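Monothiol glutaredoxin-S14, chloroplastic (PDB 3IPZ) may act as a chloroplast Fe-S cluster donor, forms a [2Fe-2S]-bridged homodimer, shares a labile cluster with BOLA1, and may regulate CAX cation transporters. Local coordinates at residues N37-V40 and Q41-N45; P5-K8 and D9-K13; G97-Q100 and E101-K105; V15-E18 and K19-F23. All blocks are in the same frame, centred on the assembly; numbering follows the deposited sequence.

Contact 1. Residues N37-V40 and Q41-N45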
ATOM      1  N   ASN A  37      -5.019  -9.340  -4.520  1.00 33.79           N
ATOM      2  CA  ASN A  37      -4.597  -9.769  -5.846  1.00 30.31           C
ATOM      3  C   ASN A  37      -4.868  -8.717  -6.929  1.00 42.38           C
ATOM      4  O   ASN A  37      -4.034  -8.485  -7.806  1.00 38.97           O
ATOM      5  CB  ASN A  37      -5.291 -11.073  -6.230  1.00 33.68           C
ATOM      6  CG  ASN A  37      -4.902 -11.537  -7.625  1.00 52.21           C
ATOM      7  OD1 ASN A  37      -3.731 -11.828  -7.895  1.00 39.49           O
ATOM      8  ND2 ASN A  37      -5.880 -11.590  -8.525  1.00 36.90           N
ATOM      9  N   THR A  38      -6.036  -8.087  -6.865  1.00 37.66           N
ATOM     10  CA  THR A  38      -6.396  -7.068  -7.843  1.00 42.05           C
ATOM     11  C   THR A  38      -5.361  -5.941  -7.881  1.00 42.49           C
ATOM     12  O   THR A  38      -4.921  -5.535  -8.955  1.00 43.25           O
ATOM     13  CB  THR A  38      -7.775  -6.447  -7.531  1.00 48.66           C
ATOM     14  OG1 THR A  38      -8.772  -7.477  -7.498  1.00 34.92           O
ATOM     15  CG2 THR A  38      -8.147  -5.423  -8.601  1.00 36.26           C
ATOM     16  N   VAL A  39      -4.970  -5.435  -6.715  1.00 38.28           N
ATOM     17  CA  VAL A  39      -3.995  -4.351  -6.682  1.00 40.05           C
ATOM     18  C   VAL A  39      -2.645  -4.807  -7.250  1.00 43.60           C
ATOM     19  O   VAL A  39      -2.029  -4.084  -8.038  1.00 42.94           O
ATOM     20  CB  VAL A  39      -3.831  -3.781  -5.243  1.00 34.39           C
ATOM     21  CG1 VAL A  39      -2.796  -2.675  -5.226  1.00 24.92           C
ATOM     22  CG2 VAL A  39      -5.162  -3.215  -4.758  1.00 24.92           C
ATOM     23  N   VAL A  40      -2.189  -6.000  -6.875  1.00 39.54           N
ATOM     24  CA  VAL A  40      -0.927  -6.505  -7.399  1.00 39.65           C
ATOM     25  C   VAL A  40      -0.999  -6.551  -8.928  1.00 43.44           C
ATOM     26  O   VAL A  40      -0.091  -6.065  -9.624  1.00 36.82           O
ATOM     27  CB  VAL A  40      -0.601  -7.936  -6.871  1.00 48.51           C
ATOM     28  CG1 VAL A  40       0.507  -8.564  -7.712  1.00 38.27           C
ATOM     29  CG2 VAL A  40      -0.158  -7.876  -5.405  1.00 33.15           C
ATOM     30  N   GLN A  41      -2.074  -7.131  -9.457  1.00 39.30           N
ATOM     31  CA  GLN A  41      -2.221  -7.211 -10.910  1.00 43.87           C
ATOM     32  C   GLN A  41      -2.235  -5.817 -11.539  1.00 44.62           C
ATOM     33  O   GLN A  41      -1.664  -5.610 -12.612  1.00 46.23           O
ATOM     34  CB  GLN A  41      -3.488  -7.985 -11.292  1.00 43.63           C
ATOM     35  CG  GLN A  41      -3.492  -9.452 -10.844  1.00 42.75           C
ATOM     36  CD  GLN A  41      -2.147 -10.152 -11.068  1.00 60.45           C
ATOM     37  OE1 GLN A  41      -1.620 -10.180 -12.183  1.00 66.04           O
ATOM     38  NE2 GLN A  41      -1.593 -10.726  -9.999  1.00 57.50           N
ATOM     39  N   ILE A  42      -2.882  -4.863 -10.874  1.00 41.34           N
ATOM     40  CA  ILE A  42      -2.916  -3.495 -11.380  1.00 35.35           C
ATOM     41  C   ILE A  42      -1.462  -3.032 -11.490  1.00 38.42           C
ATOM     42  O   ILE A  42      -1.025  -2.561 -12.541  1.00 42.83           O
ATOM     43  CB  ILE A  42      -3.633  -2.503 -10.407  1.00 36.35           C
ATOM     44  CG1 ILE A  42      -5.095  -2.872 -10.216  1.00 29.90           C
ATOM     45  CG2 ILE A  42      -3.546  -1.097 -10.941  1.00 29.16           C
ATOM     46  CD1 ILE A  42      -5.993  -2.944 -11.484  1.00 62.17           C
ATOM     47  N   LEU A  43      -0.723  -3.169 -10.390  1.00 32.42           N
ATOM     48  CA  LEU A  43       0.672  -2.737 -10.341  1.00 45.00           C
ATOM     49  C   LEU A  43       1.579  -3.469 -11.320  1.00 48.69           C
ATOM     50  O   LEU A  43       2.519  -2.880 -11.849  1.00 46.75           O
ATOM     51  CB  LEU A  43       1.232  -2.868  -8.918  1.00 44.37           C
ATOM     52  CG  LEU A  43       0.593  -1.980  -7.845  1.00 34.10           C
ATOM     53  CD1 LEU A  43       1.271  -2.237  -6.526  1.00 24.60           C
ATOM     54  CD2 LEU A  43       0.709  -0.505  -8.225  1.00 37.15           C
ATOM     55  N   LYS A  44       1.314  -4.748 -11.554  1.00 50.29           N
ATOM     56  CA  LYS A  44       2.123  -5.500 -12.506  1.00 57.40           C
ATOM     57  C   LYS A  44       1.807  -5.034 -13.935  1.00 57.39           C
ATOM     58  O   LYS A  44       2.697  -4.958 -14.781  1.00 56.56           O
ATOM     59  CB  LYS A  44       1.872  -7.005 -12.370  1.00 58.14           C
ATOM     60  CG  LYS A  44       2.505  -7.640 -11.129  1.00 63.79           C
ATOM     61  CD  LYS A  44       2.438  -9.167 -11.179  1.00 67.16           C
ATOM     62  CE  LYS A  44       3.142  -9.800  -9.981  1.00 79.96           C
ATOM     63  NZ  LYS A  44       3.198 -11.289 -10.055  1.00 71.51           N
ATOM     64  N   ASN A  45       0.540  -4.712 -14.186  1.00 53.01           N
ATOM     65  CA  ASN A  45       0.090  -4.235 -15.487  1.00 52.18           C
ATOM     66  C   ASN A  45       0.827  -2.950 -15.889  1.00 57.23           C
ATOM     67  O   ASN A  45       1.259  -2.794 -17.039  1.00 56.17           O
ATOM     68  CB  ASN A  45      -1.417  -3.960 -15.434  1.00 63.54           C
ATOM     69  CG  ASN A  45      -1.946  -3.304 -16.708  1.00 71.13           C
ATOM     70  OD1 ASN A  45      -2.278  -3.986 -17.679  1.00 73.74           O
ATOM     71  ND2 ASN A  45      -2.017  -1.974 -16.710  1.00 62.28           N
TER
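Lys44 N donates to Val40 O at 2.7 Å, the shortest of four consecutive backbone hydrogen bonds that join 37-40 to 41-45 one turn further on. The two side chains run alongside each other in the same direction, and the lysine's extended methylene chain brings CE to 3.7 Å from Val40 CG1. That methyl also lies 3.8 Å from Gln41 NE2, so one branch of Val40 serves both neighbours. A side-chain amide pair closes the next turn back. In Gln41 a chi1 of -63° keeps CG beside the backbone N and lays it 3.2 Å from Asn37 O, and the bend at chi2 (-42°) then turns the amide until NE2 reaches Asn37 OD1 at 3.2 Å. This amide bond is bent (N-H...O 139°), OD1 being tilted out of the Gln41 amide plane; NE2 also stands above the Asn37 carbonyl plane, off its lone pairs. Helix 34-45 is the crossover helix of the beta-alpha-beta unit formed with strands 20-24 and 51-54 in the thioredoxin-like fold, and it starts just after Cys33, the inferred cluster ligand. On its inner side, which packs on strand 20-24, Val39 CG1 meets Leu43 CD1 loosely, at 4.3 Å. Thr38 OG1 hydrogen-bonds to Gly34 O, and Ile42 CG1 covers Thr38 O at 3.0 Å.

Contact 2. Residues P5-K8 and D9-K13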
ATOM      1  N   PRO A   5       4.888   6.754  19.511  1.00 51.85           N
ATOM      2  CA  PRO A   5       5.831   7.603  18.778  1.00 47.02           C
ATOM      3  C   PRO A   5       6.861   6.808  17.978  1.00 50.04           C
ATOM      4  O   PRO A   5       7.315   7.261  16.927  1.00 50.11           O
ATOM      5  CB  PRO A   5       6.471   8.437  19.881  1.00 49.22           C
ATOM      6  CG  PRO A   5       5.313   8.637  20.835  1.00 55.23           C
ATOM      7  CD  PRO A   5       4.699   7.241  20.893  1.00 49.56           C
ATOM      8  N   GLN A   6       7.228   5.626  18.467  1.00 44.63           N
ATOM      9  CA  GLN A   6       8.212   4.809  17.764  1.00 48.45           C
ATOM     10  C   GLN A   6       7.556   4.089  16.586  1.00 48.87           C
ATOM     11  O   GLN A   6       8.112   4.055  15.479  1.00 39.28           O
ATOM     12  CB  GLN A   6       8.856   3.803  18.725  1.00 46.10           C
ATOM     13  CG  GLN A   6       9.935   2.895  18.110  1.00 50.58           C
ATOM     14  CD  GLN A   6      11.070   3.658  17.431  1.00 59.81           C
ATOM     15  OE1 GLN A   6      11.091   3.794  16.206  1.00 60.58           O
ATOM     16  NE2 GLN A   6      12.017   4.162  18.226  1.00 54.93           N
ATOM     17  N   LEU A   7       6.374   3.525  16.825  1.00 42.44           N
ATOM     18  CA  LEU A   7       5.644   2.834  15.774  1.00 46.10           C
ATOM     19  C   LEU A   7       5.369   3.820  14.635  1.00 46.93           C
ATOM     20  O   LEU A   7       5.603   3.514  13.467  1.00 45.85           O
ATOM     21  CB  LEU A   7       4.313   2.278  16.297  1.00 34.03           C
ATOM     22  CG  LEU A   7       3.977   0.878  15.761  1.00 48.59           C
ATOM     23  CD1 LEU A   7       2.515   0.550  16.004  1.00 41.86           C
ATOM     24  CD2 LEU A   7       4.277   0.816  14.278  1.00 42.42           C
ATOM     25  N   LYS A   8       4.873   5.002  14.985  1.00 43.57           N
ATOM     26  CA  LYS A   8       4.575   6.022  13.990  1.00 53.05           C
ATOM     27  C   LYS A   8       5.835   6.382  13.193  1.00 51.11           C
ATOM     28  O   LYS A   8       5.784   6.535  11.972  1.00 45.54           O
ATOM     29  CB  LYS A   8       4.001   7.268  14.672  1.00 59.46           C
ATOM     30  CG  LYS A   8       3.486   8.332  13.708  1.00 72.69           C
ATOM     31  CD  LYS A   8       2.775   9.461  14.444  1.00 70.75           C
ATOM     32  CE  LYS A   8       2.249  10.514  13.479  1.00 76.45           C
ATOM     33  NZ  LYS A   8       3.341  11.158  12.697  1.00 79.23           N
ATOM     34  N   ASP A   9       6.962   6.505  13.886  1.00 48.87           N
ATOM     35  CA  ASP A   9       8.221   6.833  13.236  1.00 43.71           C
ATOM     36  C   ASP A   9       8.635   5.735  12.273  1.00 49.68           C
ATOM     37  O   ASP A   9       9.096   6.006  11.164  1.00 37.33           O
ATOM     38  CB  ASP A   9       9.320   7.037  14.275  1.00 58.33           C
ATOM     39  CG  ASP A   9       9.504   8.494  14.645  1.00 75.28           C
ATOM     40  OD1 ASP A   9       8.488   9.183  14.874  1.00 84.93           O
ATOM     41  OD2 ASP A   9      10.665   8.952  14.710  1.00 87.75           O
ATOM     42  N   THR A  10       8.468   4.489  12.700  1.00 43.87           N
ATOM     43  CA  THR A  10       8.836   3.367  11.858  1.00 45.93           C
ATOM     44  C   THR A  10       7.918   3.251  10.654  1.00 42.80           C
ATOM     45  O   THR A  10       8.380   2.963   9.554  1.00 40.52           O
ATOM     46  CB  THR A  10       8.848   2.048  12.664  1.00 41.10           C
ATOM     47  OG1 THR A  10       9.968   2.065  13.551  1.00 43.21           O
ATOM     48  CG2 THR A  10       8.977   0.841  11.742  1.00 40.71           C
ATOM     49  N   LEU A  11       6.625   3.483  10.856  1.00 40.06           N
ATOM     50  CA  LEU A  11       5.683   3.401   9.752  1.00 40.19           C
ATOM     51  C   LEU A  11       6.020   4.477   8.729  1.00 42.55           C
ATOM     52  O   LEU A  11       6.041   4.222   7.522  1.00 42.65           O
ATOM     53  CB  LEU A  11       4.242   3.568  10.249  1.00 34.28           C
ATOM     54  CG  LEU A  11       3.758   2.469  11.198  1.00 46.68           C
ATOM     55  CD1 LEU A  11       2.262   2.639  11.504  1.00 25.72           C
ATOM     56  CD2 LEU A  11       4.024   1.109  10.565  1.00 40.00           C
ATOM     57  N   GLU A  12       6.303   5.679   9.215  1.00 40.81           N
ATOM     58  CA  GLU A  12       6.647   6.778   8.333  1.00 36.86           C
ATOM     59  C   GLU A  12       7.884   6.406   7.527  1.00 45.05           C
ATOM     60  O   GLU A  12       7.982   6.706   6.331  1.00 44.69           O
ATOM     61  CB  GLU A  12       6.900   8.037   9.147  1.00 37.04           C
ATOM     62  CG  GLU A  12       7.350   9.224   8.329  1.00 61.08           C
ATOM     63  CD  GLU A  12       7.602  10.449   9.187  1.00 70.33           C
ATOM     64  OE1 GLU A  12       8.307  10.323  10.209  1.00 77.73           O
ATOM     65  OE2 GLU A  12       7.099  11.537   8.837  1.00 80.43           O
ATOM     66  N   LYS A  13       8.822   5.729   8.183  1.00 49.15           N
ATOM     67  CA  LYS A  13      10.053   5.306   7.528  1.00 40.84           C
ATOM     68  C   LYS A  13       9.742   4.205   6.521  1.00 42.02           C
ATOM     69  O   LYS A  13      10.236   4.209   5.390  1.00 39.06           O
ATOM     70  CB  LYS A  13      11.060   4.800   8.568  1.00 45.96           C
ATOM     71  CG  LYS A  13      12.371   4.302   7.961  1.00 46.53           C
ATOM     72  CD  LYS A  13      13.373   3.828   9.010  1.00 51.46           C
ATOM     73  CE  LYS A  13      14.615   3.234   8.340  1.00 50.15           C
ATOM     74  NZ  LYS A  13      15.692   2.864   9.301  1.00 52.04           N
TER
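Leu7 and Leu11 meet at their branched ends on the inner side of helix 5-15, the N-terminal helix packed beside the thioredoxin-like core of this glutaredoxin. Leu7 CD2 lies 3.5 Å from Leu11 CG and 3.7 Å from Leu11 CD2, a single methyl set against the fork of the second leucine while the two chains slant past one another. To reach it, Leu7 adopts a chi1 of -140°, well away from a staggered value. Leu11 CG in turn sits beside Leu7 O, which accepts a hydrogen bond from Leu11 N (2.8 Å). The next shell is the helix itself: Thr10 N and Glu12 N bond to Gln6 O and Lys8 O, while Asp9 N reaches Pro5 O by a longer bond of 3.2 Å. Leu7 N is held at the start of the helix by Thr4 OG1. Further out, Leu11 packs on Leu61 and Tyr68 of helix 59-69. Charged side chains lie on the exposed side, where Lys8 NZ is 5.9 Å from Asp9 OD1 and 5.4 Å from Glu12 OE2, probably near enough for a diffuse attraction but not a salt bridge. Gln6, bent at chi2 (55°), brings OE1 toward Thr10, and Thr10 OG1 can offer its one proton weakly either to Gln6 O at 3.3 Å or to Gln6 OE1 at 3.4 Å.

Contact 3. Residues G97-Q100 and E101-K105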
ATOM      1  N   GLY A  97      -6.917   6.722 -14.678  1.00 45.46           N
ATOM      2  CA  GLY A  97      -5.619   7.185 -15.137  1.00 36.23           C
ATOM      3  C   GLY A  97      -4.904   7.973 -14.047  1.00 42.71           C
ATOM      4  O   GLY A  97      -3.710   8.283 -14.169  1.00 40.59           O
ATOM      5  N   GLU A  98      -5.638   8.299 -12.979  1.00 37.75           N
ATOM      6  CA  GLU A  98      -5.091   9.041 -11.832  1.00 43.57           C
ATOM      7  C   GLU A  98      -3.993   8.238 -11.098  1.00 38.08           C
ATOM      8  O   GLU A  98      -3.040   8.800 -10.560  1.00 37.02           O
ATOM      9  CB  GLU A  98      -6.220   9.383 -10.860  1.00 41.11           C
ATOM     10  CG  GLU A  98      -5.786  10.140  -9.608  1.00 64.72           C
ATOM     11  CD  GLU A  98      -6.932  10.338  -8.616  1.00 68.85           C
ATOM     12  OE1 GLU A  98      -8.032  10.744  -9.055  1.00 81.33           O
ATOM     13  OE2 GLU A  98      -6.734  10.101  -7.404  1.00 62.57           O
ATOM     14  N   LEU A  99      -4.142   6.920 -11.080  1.00 32.78           N
ATOM     15  CA  LEU A  99      -3.168   6.047 -10.443  1.00 39.61           C
ATOM     16  C   LEU A  99      -1.818   6.231 -11.154  1.00 32.97           C
ATOM     17  O   LEU A  99      -0.787   6.418 -10.518  1.00 39.05           O
ATOM     18  CB  LEU A  99      -3.617   4.586 -10.576  1.00 28.78           C
ATOM     19  CG  LEU A  99      -3.161   3.571  -9.522  1.00 40.35           C
ATOM     20  CD1 LEU A  99      -3.099   2.221 -10.176  1.00 31.24           C
ATOM     21  CD2 LEU A  99      -1.815   3.928  -8.938  1.00 31.01           C
ATOM     22  N   GLN A 100      -1.838   6.177 -12.481  1.00 42.42           N
ATOM     23  CA  GLN A 100      -0.624   6.333 -13.272  1.00 47.65           C
ATOM     24  C   GLN A 100       0.003   7.705 -13.065  1.00 46.80           C
ATOM     25  O   GLN A 100       1.221   7.824 -12.897  1.00 44.29           O
ATOM     26  CB  GLN A 100      -0.924   6.097 -14.750  1.00 46.95           C
ATOM     27  CG  GLN A 100      -1.423   4.690 -15.041  1.00 49.11           C
ATOM     28  CD  GLN A 100      -2.934   4.505 -14.843  1.00 61.47           C
ATOM     29  OE1 GLN A 100      -3.550   5.085 -13.941  1.00 47.32           O
ATOM     30  NE2 GLN A 100      -3.527   3.669 -15.685  1.00 52.27           N
ATOM     31  N   GLU A 101      -0.827   8.741 -13.064  1.00 44.26           N
ATOM     32  CA  GLU A 101      -0.317  10.083 -12.847  1.00 43.47           C
ATOM     33  C   GLU A 101       0.458  10.137 -11.541  1.00 46.83           C
ATOM     34  O   GLU A 101       1.579  10.664 -11.496  1.00 44.53           O
ATOM     35  CB  GLU A 101      -1.460  11.087 -12.787  1.00 56.55           C
ATOM     36  CG  GLU A 101      -1.951  11.563 -14.142  1.00 74.02           C
ATOM     37  CD  GLU A 101      -3.107  12.533 -14.009  1.00 77.56           C
ATOM     38  OE1 GLU A 101      -2.994  13.480 -13.200  1.00 71.74           O
ATOM     39  OE2 GLU A 101      -4.124  12.344 -14.712  1.00 82.59           O
ATOM     40  N   GLU A 102      -0.148   9.590 -10.482  1.00 40.20           N
ATOM     41  CA  GLU A 102       0.460   9.574  -9.157  1.00 40.91           C
ATOM     42  C   GLU A 102       1.787   8.843  -9.098  1.00 35.72           C
ATOM     43  O   GLU A 102       2.737   9.322  -8.471  1.00 35.58           O
ATOM     44  CB  GLU A 102      -0.489   8.948  -8.136  1.00 44.82           C
ATOM     45  CG  GLU A 102      -1.281   9.964  -7.354  1.00 57.71           C
ATOM     46  CD  GLU A 102      -0.388  10.948  -6.632  1.00 63.11           C
ATOM     47  OE1 GLU A 102       0.359  10.529  -5.716  1.00 49.16           O
ATOM     48  OE2 GLU A 102      -0.433  12.143  -6.990  1.00 60.73           O
ATOM     49  N   VAL A 103       1.843   7.680  -9.734  1.00 26.58           N
ATOM     50  CA  VAL A 103       3.060   6.886  -9.744  1.00 33.21           C
ATOM     51  C   VAL A 103       4.178   7.630 -10.475  1.00 35.60           C
ATOM     52  O   VAL A 103       5.295   7.714  -9.972  1.00 41.89           O
ATOM     53  CB  VAL A 103       2.826   5.529 -10.420  1.00 35.68           C
ATOM     54  CG1 VAL A 103       4.144   4.788 -10.556  1.00 32.72           C
ATOM     55  CG2 VAL A 103       1.821   4.697  -9.603  1.00 36.43           C
ATOM     56  N   GLU A 104       3.868   8.169 -11.652  1.00 35.22           N
ATOM     57  CA  GLU A 104       4.837   8.917 -12.450  1.00 42.64           C
ATOM     58  C   GLU A 104       5.394  10.060 -11.629  1.00 37.89           C
ATOM     59  O   GLU A 104       6.611  10.232 -11.527  1.00 41.06           O
ATOM     60  CB  GLU A 104       4.178   9.460 -13.718  1.00 47.67           C
ATOM     61  CG  GLU A 104       3.957   8.411 -14.805  1.00 63.46           C
ATOM     62  CD  GLU A 104       3.151   8.944 -15.985  1.00 74.73           C
ATOM     63  OE1 GLU A 104       3.174  10.173 -16.226  1.00 77.91           O
ATOM     64  OE2 GLU A 104       2.507   8.127 -16.678  1.00 72.93           O
ATOM     65  N   LYS A 105       4.498  10.842 -11.037  1.00 34.19           N
ATOM     66  CA  LYS A 105       4.901  11.960 -10.191  1.00 37.75           C
ATOM     67  C   LYS A 105       5.895  11.468  -9.133  1.00 40.67           C
ATOM     68  O   LYS A 105       6.918  12.097  -8.890  1.00 47.01           O
ATOM     69  CB  LYS A 105       3.660  12.557  -9.520  1.00 52.92           C
ATOM     70  CG  LYS A 105       3.937  13.541  -8.388  1.00 64.35           C
ATOM     71  CD  LYS A 105       2.627  14.016  -7.765  1.00 68.45           C
ATOM     72  CE  LYS A 105       2.853  14.811  -6.484  1.00 69.12           C
ATOM     73  NZ  LYS A 105       1.560  15.195  -5.840  1.00 74.85           N
TER
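Gly97 O accepts a hydrogen bond from Glu101 N (3.1 Å), opening the bonding of helix 98-108. Gly97 is both the residue that breaks out of helix 87-96, with a phi of 99°, and the N-cap of the helix that follows. The positive phi is one that glycine, having no CB, adopts without strain. Glu98 O takes Glu102 N at 3.0 Å; their carboxylates stay well apart, while both side chains lean on Phe84 of strand 82-85. Leu99 makes the apolar contact. Its CD2 lies 3.8 Å from Val103 CG2, the two side chains running abreast and pointing the same way. CG2 is the valine branch beside the backbone N, where it also covers Leu99 O at 3.3 Å. Beyond them Leu99 packs on Ala93 and Phe94, and Val103 on Val48. Gln100 O, finally, receives Glu104 N at 2.9 Å, and Glu104 CG lies 3.4 Å from the same oxygen, its extended chain lying back along the first segment with OE2 4.0 Å from Gln100 O. Two short helices that share one glycine at their junction, Leu99 of the second resting on the first, form the C-terminal end of this glutaredoxin fold.

Contact 4. Residues V15-E18 and K19-F23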
ATOM      1  N   VAL A  15       6.823   3.488   4.911  1.00 27.35           N
ATOM      2  CA  VAL A  15       6.109   3.931   3.710  1.00 38.16           C
ATOM      3  C   VAL A  15       6.933   4.831   2.791  1.00 38.08           C
ATOM      4  O   VAL A  15       6.575   5.029   1.630  1.00 41.41           O
ATOM      5  CB  VAL A  15       4.757   4.629   4.050  1.00 30.51           C
ATOM      6  CG1 VAL A  15       3.877   3.668   4.840  1.00 32.16           C
ATOM      7  CG2 VAL A  15       4.989   5.922   4.810  1.00 22.30           C
ATOM      8  N   ASN A  16       8.050   5.345   3.291  1.00 40.36           N
ATOM      9  CA  ASN A  16       8.915   6.192   2.479  1.00 39.84           C
ATOM     10  C   ASN A  16      10.173   5.465   2.019  1.00 39.03           C
ATOM     11  O   ASN A  16      11.018   6.059   1.350  1.00 43.53           O
ATOM     12  CB  ASN A  16       9.313   7.458   3.252  1.00 41.28           C
ATOM     13  CG  ASN A  16       8.177   8.458   3.361  1.00 41.08           C
ATOM     14  OD1 ASN A  16       7.863   9.162   2.405  1.00 53.23           O
ATOM     15  ND2 ASN A  16       7.541   8.510   4.526  1.00 44.24           N
ATOM     16  N   SER A  17      10.299   4.187   2.362  1.00 42.00           N
ATOM     17  CA  SER A  17      11.485   3.415   1.978  1.00 44.34           C
ATOM     18  C   SER A  17      11.532   3.094   0.486  1.00 49.54           C
ATOM     19  O   SER A  17      12.599   2.822  -0.071  1.00 54.61           O
ATOM     20  CB  SER A  17      11.579   2.125   2.803  1.00 42.83           C
ATOM     21  OG  SER A  17      10.449   1.286   2.632  1.00 42.94           O
ATOM     22  N   GLU A  18      10.373   3.123  -0.161  1.00 49.71           N
ATOM     23  CA  GLU A  18      10.297   2.874  -1.592  1.00 38.89           C
ATOM     24  C   GLU A  18       9.242   3.821  -2.158  1.00 46.71           C
ATOM     25  O   GLU A  18       8.418   4.356  -1.405  1.00 45.70           O
ATOM     26  CB  GLU A  18       9.902   1.425  -1.885  1.00 39.55           C
ATOM     27  CG  GLU A  18      10.880   0.368  -1.381  1.00 53.43           C
ATOM     28  CD  GLU A  18      12.297   0.542  -1.910  1.00 59.94           C
ATOM     29  OE1 GLU A  18      12.472   1.073  -3.031  1.00 61.21           O
ATOM     30  OE2 GLU A  18      13.242   0.129  -1.203  1.00 67.25           O
ATOM     31  N   LYS A  19       9.282   4.033  -3.475  1.00 39.10           N
ATOM     32  CA  LYS A  19       8.336   4.915  -4.151  1.00 34.26           C
ATOM     33  C   LYS A  19       6.922   4.380  -4.017  1.00 34.61           C
ATOM     34  O   LYS A  19       5.984   5.143  -3.783  1.00 38.45           O
ATOM     35  CB  LYS A  19       8.679   5.046  -5.639  1.00 40.95           C
ATOM     36  CG  LYS A  19      10.031   5.673  -5.938  1.00 46.67           C
ATOM     37  CD  LYS A  19      10.083   7.118  -5.502  1.00 51.64           C
ATOM     38  CE  LYS A  19      11.433   7.731  -5.816  1.00 45.56           C
ATOM     39  NZ  LYS A  19      11.429   9.174  -5.476  1.00 55.90           N
ATOM     40  N   VAL A  20       6.774   3.067  -4.176  1.00 29.09           N
ATOM     41  CA  VAL A  20       5.472   2.419  -4.082  1.00 25.52           C
ATOM     42  C   VAL A  20       5.537   1.237  -3.110  1.00 35.24           C
ATOM     43  O   VAL A  20       6.276   0.280  -3.333  1.00 41.47           O
ATOM     44  CB  VAL A  20       5.003   1.912  -5.464  1.00 33.87           C
ATOM     45  CG1 VAL A  20       3.601   1.294  -5.351  1.00 22.97           C
ATOM     46  CG2 VAL A  20       5.002   3.068  -6.474  1.00 31.64           C
ATOM     47  N   VAL A  21       4.755   1.318  -2.036  1.00 26.38           N
ATOM     48  CA  VAL A  21       4.706   0.271  -1.014  1.00 26.87           C
ATOM     49  C   VAL A  21       3.271  -0.238  -0.844  1.00 30.72           C
ATOM     50  O   VAL A  21       2.344   0.530  -0.568  1.00 25.37           O
ATOM     51  CB  VAL A  21       5.218   0.808   0.350  1.00 29.65           C
ATOM     52  CG1 VAL A  21       5.052  -0.248   1.438  1.00 31.54           C
ATOM     53  CG2 VAL A  21       6.675   1.224   0.227  1.00 35.12           C
ATOM     54  N   LEU A  22       3.097  -1.544  -1.001  1.00 31.28           N
ATOM     55  CA  LEU A  22       1.787  -2.165  -0.883  1.00 31.99           C
ATOM     56  C   LEU A  22       1.660  -3.041   0.360  1.00 34.96           C
ATOM     57  O   LEU A  22       2.430  -3.970   0.549  1.00 33.00           O
ATOM     58  CB  LEU A  22       1.544  -3.037  -2.107  1.00 27.76           C
ATOM     59  CG  LEU A  22       0.155  -3.456  -2.558  1.00 38.83           C
ATOM     60  CD1 LEU A  22       0.231  -4.918  -2.932  1.00 29.85           C
ATOM     61  CD2 LEU A  22      -0.882  -3.202  -1.497  1.00 32.44           C
ATOM     62  N   PHE A  23       0.687  -2.749   1.210  1.00 40.04           N
ATOM     63  CA  PHE A  23       0.464  -3.584   2.384  1.00 36.65           C
ATOM     64  C   PHE A  23      -0.679  -4.507   1.988  1.00 34.09           C
ATOM     65  O   PHE A  23      -1.777  -4.054   1.727  1.00 33.25           O
ATOM     66  CB  PHE A  23       0.116  -2.719   3.592  1.00 32.29           C
ATOM     67  CG  PHE A  23       1.265  -1.877   4.054  1.00 39.36           C
ATOM     68  CD1 PHE A  23       1.321  -0.517   3.751  1.00 33.89           C
ATOM     69  CD2 PHE A  23       2.327  -2.458   4.747  1.00 31.60           C
ATOM     70  CE1 PHE A  23       2.415   0.256   4.125  1.00 36.64           C
ATOM     71  CE2 PHE A  23       3.434  -1.697   5.132  1.00 37.37           C
ATOM     72  CZ  PHE A  23       3.480  -0.335   4.819  1.00 44.72           C
TER
HETATM   73  O   HOH W   1       5.342   5.378  -0.833  1.00 29.34           O
HETATM   74  O   HOH W   2      11.723   2.875  -4.833  1.00 46.02           O
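Between Val15 and Val21, whose CA atoms come within 6.1 Å, the backbone leaves helix 5-15, swings round through Glu18 and Lys19 and enters strand 20-24 without a direct hydrogen bond between 15-18 and 19-23. Water takes its place. One molecule lies 2.8 Å from Val15 O and 3.0 Å from Lys19 O, placed to donate to both, although other acceptors compete for its protons. A second accepts from Lys19 N at 3.0 Å and donates to Glu18 OE1 at 2.7 Å; the glutamate chain bends at chi2 (-57°), leaving OE1 where the water can span to Lys19 N. Inside the bend the contacts are apolar. Val21 CG2 is 3.9 Å from Glu18 CB, so the aliphatic root of the glutamate packs on Val21, the strand valine that faces the turn. Val15 CG1 approaches the Phe23 ring at its edge, in the ring plane, and is 3.8 Å from CE1; the two side chains cross at roughly a right angle. Ser17 OG is held by Leu14 O. Around this cluster, Val15 packs on Tyr68 and Tyr78, and Phe23 on Leu65, Val53 and Phe74, the last a glutathione-binding residue by similarity. The turn thus delivers the N-terminal helix into the first, central strand of the thioredoxin-like sheet, close to the probable glutathione site.

Overall arrangement
Contacts 1, 2 and 3 each lie within one helix, whereas contact 4 is the turn that carries helix 5-15 into strand 20-24. Contact 2 is largely on the surface, and contacts 1, 3 and 4 are partly buried. Contact 4 is nearest the middle of the chain; contacts 1 and 2 lie on opposite sides of it, their centres about 27 Å apart. Leu22 of 19-23 packs against Val39, Val40 and Leu43, linking contact 4 to contact 1, and Ile42 packs on Leu99 of contact 3. Backbone bonds dominate the helical contacts, with a side-chain amide pair added only in contact 1; contact 4 relies on water and apolar packing.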